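Local coordinates for SnoaL-like domain-containing protein (Sphaerobacter thermophilus, PDB 5TGN), which is of unknown function but carries a SnoaL-like domain of the NTF2 clan, whose members probably share a cone-shaped fold enclosing a pocket, at residues A5-A10 with V74-V79; I90-D95 with L104-L109. One frame throughout, in Å; residues are numbered along the deposited sequence.

Interaction 1: residues A5-A10 with V74-V79; sequences AAIDLA and VVLHGV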
loop_
_atom_site.group_PDB
_atom_site.type_symbol
_atom_site.label_atom_id
_atom_site.label_comp_id
_atom_site.label_asym_id
_atom_site.label_seq_id
_atom_site.Cartn_x
_atom_site.Cartn_y
_atom_site.Cartn_z
ATOM N N ALA A 5 8.035 -22.540 -17.739
ATOM C CA ALA A 5 7.867 -21.348 -18.552
ATOM C C ALA A 5 7.308 -20.209 -17.695
ATOM O O ALA A 5 6.856 -20.411 -16.559
ATOM C CB ALA A 5 6.949 -21.630 -19.740
ATOM N N ALA A 6 7.340 -18.999 -18.254
ATOM C CA ALA A 6 6.918 -17.830 -17.488
ATOM C C ALA A 6 5.469 -17.954 -17.040
ATOM O O ALA A 6 5.140 -17.615 -15.896
ATOM C CB ALA A 6 7.109 -16.553 -18.301
ATOM N N ILE A 7 4.581 -18.425 -17.929
ATOM C CA ILE A 7 3.181 -18.558 -17.526
ATOM C C ILE A 7 3.036 -19.595 -16.417
ATOM O O ILE A 7 2.204 -19.427 -15.515
ATOM C CB ILE A 7 2.285 -18.879 -18.742
ATOM C CG1 ILE A 7 0.810 -18.831 -18.337
ATOM C CG2 ILE A 7 2.631 -20.248 -19.377
ATOM C CD1 ILE A 7 0.340 -17.455 -17.847
ATOM N N ASP A 8 3.854 -20.658 -16.442
ATOM C CA ASP A 8 3.850 -21.648 -15.365
ATOM C C ASP A 8 4.283 -21.036 -14.042
ATOM O O ASP A 8 3.694 -21.335 -12.996
ATOM C CB ASP A 8 4.781 -22.814 -15.700
ATOM C CG ASP A 8 4.354 -23.573 -16.964
ATOM O OD1 ASP A 8 3.138 -23.597 -17.280
ATOM O OD2 ASP A 8 5.245 -24.143 -17.629
ATOM N N LEU A 9 5.355 -20.224 -14.059
ATOM C CA LEU A 9 5.804 -19.562 -12.838
ATOM C C LEU A 9 4.705 -18.660 -12.286
ATOM O O LEU A 9 4.444 -18.648 -11.075
ATOM C CB LEU A 9 7.079 -18.751 -13.102
ATOM C CG LEU A 9 8.350 -19.540 -13.421
ATOM C CD1 LEU A 9 9.470 -18.627 -13.914
ATOM C CD2 LEU A 9 8.805 -20.338 -12.208
ATOM N N ALA A 10 4.053 -17.894 -13.164
ATOM C CA ALA A 10 3.021 -16.969 -12.711
ATOM C C ALA A 10 1.858 -17.722 -12.069
ATOM O O ALA A 10 1.400 -17.362 -10.980
ATOM C CB ALA A 10 2.536 -16.111 -13.887
ATOM N N VAL A 74 4.686 -11.908 -18.019
ATOM C CA VAL A 74 3.294 -12.325 -17.852
ATOM C C VAL A 74 2.556 -11.239 -17.072
ATOM O O VAL A 74 3.058 -10.750 -16.049
ATOM C CB VAL A 74 3.200 -13.678 -17.118
ATOM C CG1 VAL A 74 1.752 -14.045 -16.856
ATOM C CG2 VAL A 74 3.889 -14.792 -17.929
ATOM N N VAL A 75 1.359 -10.884 -17.531
ATOM C CA VAL A 75 0.438 -10.051 -16.769
ATOM C C VAL A 75 -0.802 -10.871 -16.441
ATOM O O VAL A 75 -1.497 -11.344 -17.353
ATOM C CB VAL A 75 0.065 -8.777 -17.531
ATOM C CG1 VAL A 75 -0.877 -7.894 -16.691
ATOM C CG2 VAL A 75 1.327 -8.016 -17.948
ATOM N N LEU A 76 -1.096 -11.015 -15.145
ATOM C CA LEU A 76 -2.364 -11.584 -14.690
ATOM C C LEU A 76 -3.207 -10.495 -14.040
ATOM O O LEU A 76 -2.677 -9.632 -13.338
ATOM C CB LEU A 76 -2.166 -12.706 -13.668
ATOM C CG LEU A 76 -1.181 -13.826 -13.998
ATOM C CD1 LEU A 76 -1.092 -14.767 -12.801
ATOM C CD2 LEU A 76 -1.603 -14.560 -15.291
ATOM N N HIS A 77 -4.515 -10.534 -14.282
ATOM C CA HIS A 77 -5.482 -9.757 -13.522
ATOM C C HIS A 77 -6.316 -10.723 -12.698
ATOM O O HIS A 77 -6.602 -11.840 -13.141
ATOM C CB HIS A 77 -6.375 -8.919 -14.433
ATOM C CG HIS A 77 -5.669 -7.748 -15.049
ATOM N ND1 HIS A 77 -6.330 -6.759 -15.741
ATOM C CD2 HIS A 77 -4.357 -7.403 -15.058
ATOM C CE1 HIS A 77 -5.454 -5.857 -16.158
ATOM N NE2 HIS A 77 -4.249 -6.226 -15.756
ATOM N N GLY A 78 -6.673 -10.314 -11.485
ATOM C CA GLY A 78 -7.412 -11.233 -10.638
ATOM C C GLY A 78 -8.192 -10.489 -9.577
ATOM O O GLY A 78 -8.106 -9.266 -9.450
ATOM N N VAL A 79 -8.982 -11.252 -8.825
ATOM C CA VAL A 79 -9.794 -10.722 -7.739
ATOM C C VAL A 79 -9.292 -11.380 -6.464
ATOM O O VAL A 79 -9.185 -12.607 -6.399
ATOM C CB VAL A 79 -11.301 -10.995 -7.971
ATOM C CG1 VAL A 79 -12.151 -10.433 -6.825
ATOM C CG2 VAL A 79 -11.752 -10.421 -9.295
#
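Val74 meets the first turn of helix 6-18 with both of its methyl groups, and each has its own partners. Val74 CG2 lies 3.7 Å from Ala6 CB and 3.6 Å from Ala6 C, so it touches the helix backbone as well as a side chain. The other branch, Val74 CG1, is anti to the backbone N (chi1 176°) and fits between two residues one turn apart, 3.7 Å from Ala10 CB and 3.8 Å from Ile7 CD1. The side chains of Ile7 and Val74 cross at about a right angle. Although the CB of Ile7 does not point straight at the strand, its CG1 is set anti to the backbone N (chi1 -172°), and from there CD1 reaches Val74. Val75, next along, points to the other side of strand 73-81, where it touches Thr68. Leu76 then reaches back to the same helical surface: Leu76 CD1 is 4.0 Å from Ala10 CB, and Leu76 CD2 lies at the looser distance of 4.3 Å from Ile7 CD1. The helix and strand segments run in roughly the same direction, 36° apart, with their axes 8.9 Å apart at closest. This is the helix-on-sheet layer expected of an NTF2-like fold, in which the N-terminal helix lies against the curved sheet; Ala6 also touches Val96 of strand 88-97. The side-chain-to-side-chain contacts are all between apolar carbons, and Val74 CG2 also lies on the backbone of the helix start. Val74 and Leu76 bond through their backbones to Phe94 and Trp92 instead, which implies that helix and strand are held together by shape and the burial of apolar surface.

Interaction 2: residues I90-D95 with L104-L109; sequences IEWIFD and LTINHL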
loop_
_atom_site.group_PDB
_atom_site.type_symbol
_atom_site.label_atom_id
_atom_site.label_comp_id
_atom_site.label_asym_id
_atom_site.label_seq_id
_atom_site.Cartn_x
_atom_site.Cartn_y
_atom_site.Cartn_z
ATOM N N ILE A 90 -6.674 -6.886 -8.802
ATOM C CA ILE A 90 -5.219 -6.841 -8.691
ATOM C C ILE A 90 -4.597 -7.219 -10.029
ATOM O O ILE A 90 -5.111 -8.087 -10.742
ATOM C CB ILE A 90 -4.696 -7.770 -7.568
ATOM C CG1 ILE A 90 -5.294 -7.394 -6.204
ATOM C CG2 ILE A 90 -3.181 -7.677 -7.443
ATOM C CD1 ILE A 90 -4.956 -5.983 -5.721
ATOM N N GLU A 91 -3.499 -6.557 -10.370
ATOM C CA GLU A 91 -2.709 -6.891 -11.543
ATOM C C GLU A 91 -1.332 -7.336 -11.069
ATOM O O GLU A 91 -0.702 -6.640 -10.265
ATOM C CB GLU A 91 -2.611 -5.682 -12.486
ATOM C CG GLU A 91 -1.553 -5.776 -13.602
ATOM C CD GLU A 91 -1.486 -4.497 -14.423
ATOM O OE1 GLU A 91 -0.851 -3.510 -13.977
ATOM O OE2 GLU A 91 -2.125 -4.450 -15.481
ATOM N N TRP A 92 -0.880 -8.505 -11.538
ATOM C CA TRP A 92 0.451 -9.040 -11.241
ATOM C C TRP A 92 1.269 -9.011 -12.528
ATOM O O TRP A 92 0.875 -9.620 -13.527
ATOM C CB TRP A 92 0.369 -10.479 -10.714
ATOM C CG TRP A 92 -0.267 -10.644 -9.353
ATOM C CD1 TRP A 92 0.372 -10.672 -8.130
ATOM C CD2 TRP A 92 -1.661 -10.863 -9.079
ATOM N NE1 TRP A 92 -0.547 -10.867 -7.120
ATOM C CE2 TRP A 92 -1.800 -10.984 -7.677
ATOM C CE3 TRP A 92 -2.802 -10.966 -9.886
ATOM C CZ2 TRP A 92 -3.046 -11.207 -7.061
ATOM C CZ3 TRP A 92 -4.032 -11.181 -9.278
ATOM C CH2 TRP A 92 -4.144 -11.290 -7.873
ATOM N N ILE A 93 2.399 -8.315 -12.520
ATOM C CA ILE A 93 3.266 -8.247 -13.705
ATOM C C ILE A 93 4.538 -9.005 -13.370
ATOM O O ILE A 93 5.294 -8.566 -12.505
ATOM C CB ILE A 93 3.594 -6.802 -14.111
ATOM C CG1 ILE A 93 2.300 -5.993 -14.330
ATOM C CG2 ILE A 93 4.515 -6.773 -15.373
ATOM C CD1 ILE A 93 2.563 -4.477 -14.544
ATOM N N PHE A 94 4.786 -10.134 -14.052
ATOM C CA PHE A 94 5.952 -10.984 -13.802
ATOM C C PHE A 94 6.983 -10.763 -14.907
ATOM O O PHE A 94 6.668 -10.950 -16.090
ATOM C CB PHE A 94 5.578 -12.469 -13.799
ATOM C CG PHE A 94 4.619 -12.877 -12.742
ATOM C CD1 PHE A 94 5.079 -13.459 -11.555
ATOM C CD2 PHE A 94 3.249 -12.751 -12.940
ATOM C CE1 PHE A 94 4.173 -13.879 -10.564
ATOM C CE2 PHE A 94 2.338 -13.139 -11.943
ATOM C CZ PHE A 94 2.788 -13.695 -10.767
ATOM N N ASP A 95 8.209 -10.381 -14.530
ATOM C CA ASP A 95 9.360 -10.414 -15.441
ATOM C C ASP A 95 10.184 -11.660 -15.129
ATOM O O ASP A 95 10.611 -11.852 -13.984
ATOM C CB ASP A 95 10.229 -9.153 -15.302
ATOM C CG ASP A 95 9.440 -7.866 -15.563
ATOM O OD1 ASP A 95 8.889 -7.727 -16.680
ATOM O OD2 ASP A 95 9.341 -7.004 -14.651
ATOM N N LEU A 104 8.410 -9.214 -9.640
ATOM C CA LEU A 104 6.954 -9.207 -9.658
ATOM C C LEU A 104 6.498 -7.833 -9.184
ATOM O O LEU A 104 6.895 -7.382 -8.104
ATOM C CB LEU A 104 6.377 -10.329 -8.781
ATOM C CG LEU A 104 4.909 -10.134 -8.369
ATOM C CD1 LEU A 104 3.995 -10.190 -9.565
ATOM C CD2 LEU A 104 4.523 -11.155 -7.288
ATOM N N THR A 105 5.714 -7.141 -10.013
ATOM C CA THR A 105 5.133 -5.846 -9.642
ATOM C C THR A 105 3.644 -6.056 -9.383
ATOM O O THR A 105 2.958 -6.684 -10.195
ATOM C CB THR A 105 5.336 -4.810 -10.761
ATOM O OG1 THR A 105 6.739 -4.579 -10.983
ATOM C CG2 THR A 105 4.662 -3.473 -10.416
ATOM N N ILE A 106 3.137 -5.543 -8.268
ATOM C CA ILE A 106 1.748 -5.792 -7.880
ATOM C C ILE A 106 1.007 -4.457 -7.863
ATOM O O ILE A 106 1.232 -3.627 -6.976
ATOM C CB ILE A 106 1.648 -6.500 -6.521
ATOM C CG1 ILE A 106 2.559 -7.729 -6.525
ATOM C CG2 ILE A 106 0.174 -6.928 -6.236
ATOM C CD1 ILE A 106 2.550 -8.493 -5.179
ATOM N N ASN A 107 0.123 -4.252 -8.833
ATOM C CA ASN A 107 -0.640 -3.007 -8.960
ATOM C C ASN A 107 -2.082 -3.254 -8.553
ATOM O O ASN A 107 -2.732 -4.156 -9.093
ATOM C CB ASN A 107 -0.633 -2.492 -10.395
ATOM C CG ASN A 107 0.742 -2.037 -10.865
ATOM O OD1 ASN A 107 1.438 -1.305 -10.173
ATOM N ND2 ASN A 107 1.104 -2.424 -12.073
ATOM N N HIS A 108 -2.588 -2.446 -7.633
ATOM C CA HIS A 108 -4.026 -2.435 -7.383
ATOM C C HIS A 108 -4.741 -1.713 -8.515
ATOM O O HIS A 108 -4.368 -0.599 -8.889
ATOM C CB HIS A 108 -4.347 -1.759 -6.053
ATOM C CG HIS A 108 -3.891 -2.543 -4.861
ATOM N ND1 HIS A 108 -4.754 -2.974 -3.875
ATOM C CD2 HIS A 108 -2.670 -3.002 -4.514
ATOM C CE1 HIS A 108 -4.076 -3.638 -2.957
ATOM N NE2 HIS A 108 -2.809 -3.669 -3.321
ATOM N N LEU A 109 -5.780 -2.344 -9.050
ATOM C CA LEU A 109 -6.607 -1.760 -10.091
ATOM C C LEU A 109 -7.823 -1.090 -9.462
ATOM O O LEU A 109 -8.137 -1.299 -8.287
ATOM C CB LEU A 109 -7.039 -2.838 -11.089
ATOM C CG LEU A 109 -5.905 -3.652 -11.734
ATOM C CD1 LEU A 109 -6.525 -4.735 -12.630
ATOM C CD2 LEU A 109 -5.051 -2.734 -12.557
HETATM O O HOH W 1 7.288 -6.617 -12.809
#
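Glu91 and Asn107 pair twice, through their backbones and through their side chains. Glu91 N gives a nearly straight bond to Asn107 O (2.8 Å, 166° at the hydrogen), and Asn107 N returns one to Glu91 O. Alongside, Asn107 ND2 donates to Glu91 OE1 at 2.9 Å, approaching the anti lone pair of that oxygen, with the oxygen close to the plane of the amide; the carboxylate and amide planes are turned 65° apart. The same OE1 forms a salt bridge with Arg103 of the second subunit, and OE2 accepts from His77 NE2, so both carboxylate oxygens are engaged and the buried charge is probably offset by the arginine. Ile93 and Thr105 form the next hydrogen-bonded pair, N to O in both directions. Ile93 O has a further donor, water 1 at 2.8 Å; this water also donates to Asp95 OD2 and accepts from Thr105 OG1, thereby tying the two strands together. The alternation of hydrogen-bonded and non-hydrogen-bonded pairs, with strand directions 165° apart, defines the antiparallel hairpin of strands 88-97 and 100-108 within the curved sheet of the NTF2-like fold. The non-hydrogen-bonded pairs turn their side chains to the opposite face of the sheet. There Leu104 CD1 sits over the centre of the Phe94 ring, 3.8 Å from its centroid in a CH-pi contact, and at the in-plane edge of the Trp92 indole. Ile90 CD1 likewise lies over a face of the His108 imidazole, a CH-pi contact 3.6 Å from the ring centroid, while Ile90 CG2 touches Ile106 CG2 and also lies over a face of the Trp92 ring, near its rim. His108 NE2 is hydrogen-bonded to a bound glycerol.

In the fold
Interactions 1 and 2 meet along strands 73-81 and 88-97, which are neighbours in the sheet, and their centres are about 9 Å apart. Two probable backbone hydrogen bonds stitch them together: Val74 O to Phe94 N at 2.7 Å and Leu76 O to Trp92 N at 2.8 Å. Side chains join them as well, since Ala10 CB touches Phe94 CE2 at 3.6 Å, placing the helix of interaction 1 on the face of the sheet that carries Phe94. The other face of 90-95/104-109, with Ile93, Thr105 and Asn107, meets the second subunit. His108 belongs to the same face as Phe94, so the glycerol, probably from the crystallisation liquor, appears to sit on the helix-covered side and may mark a pocket.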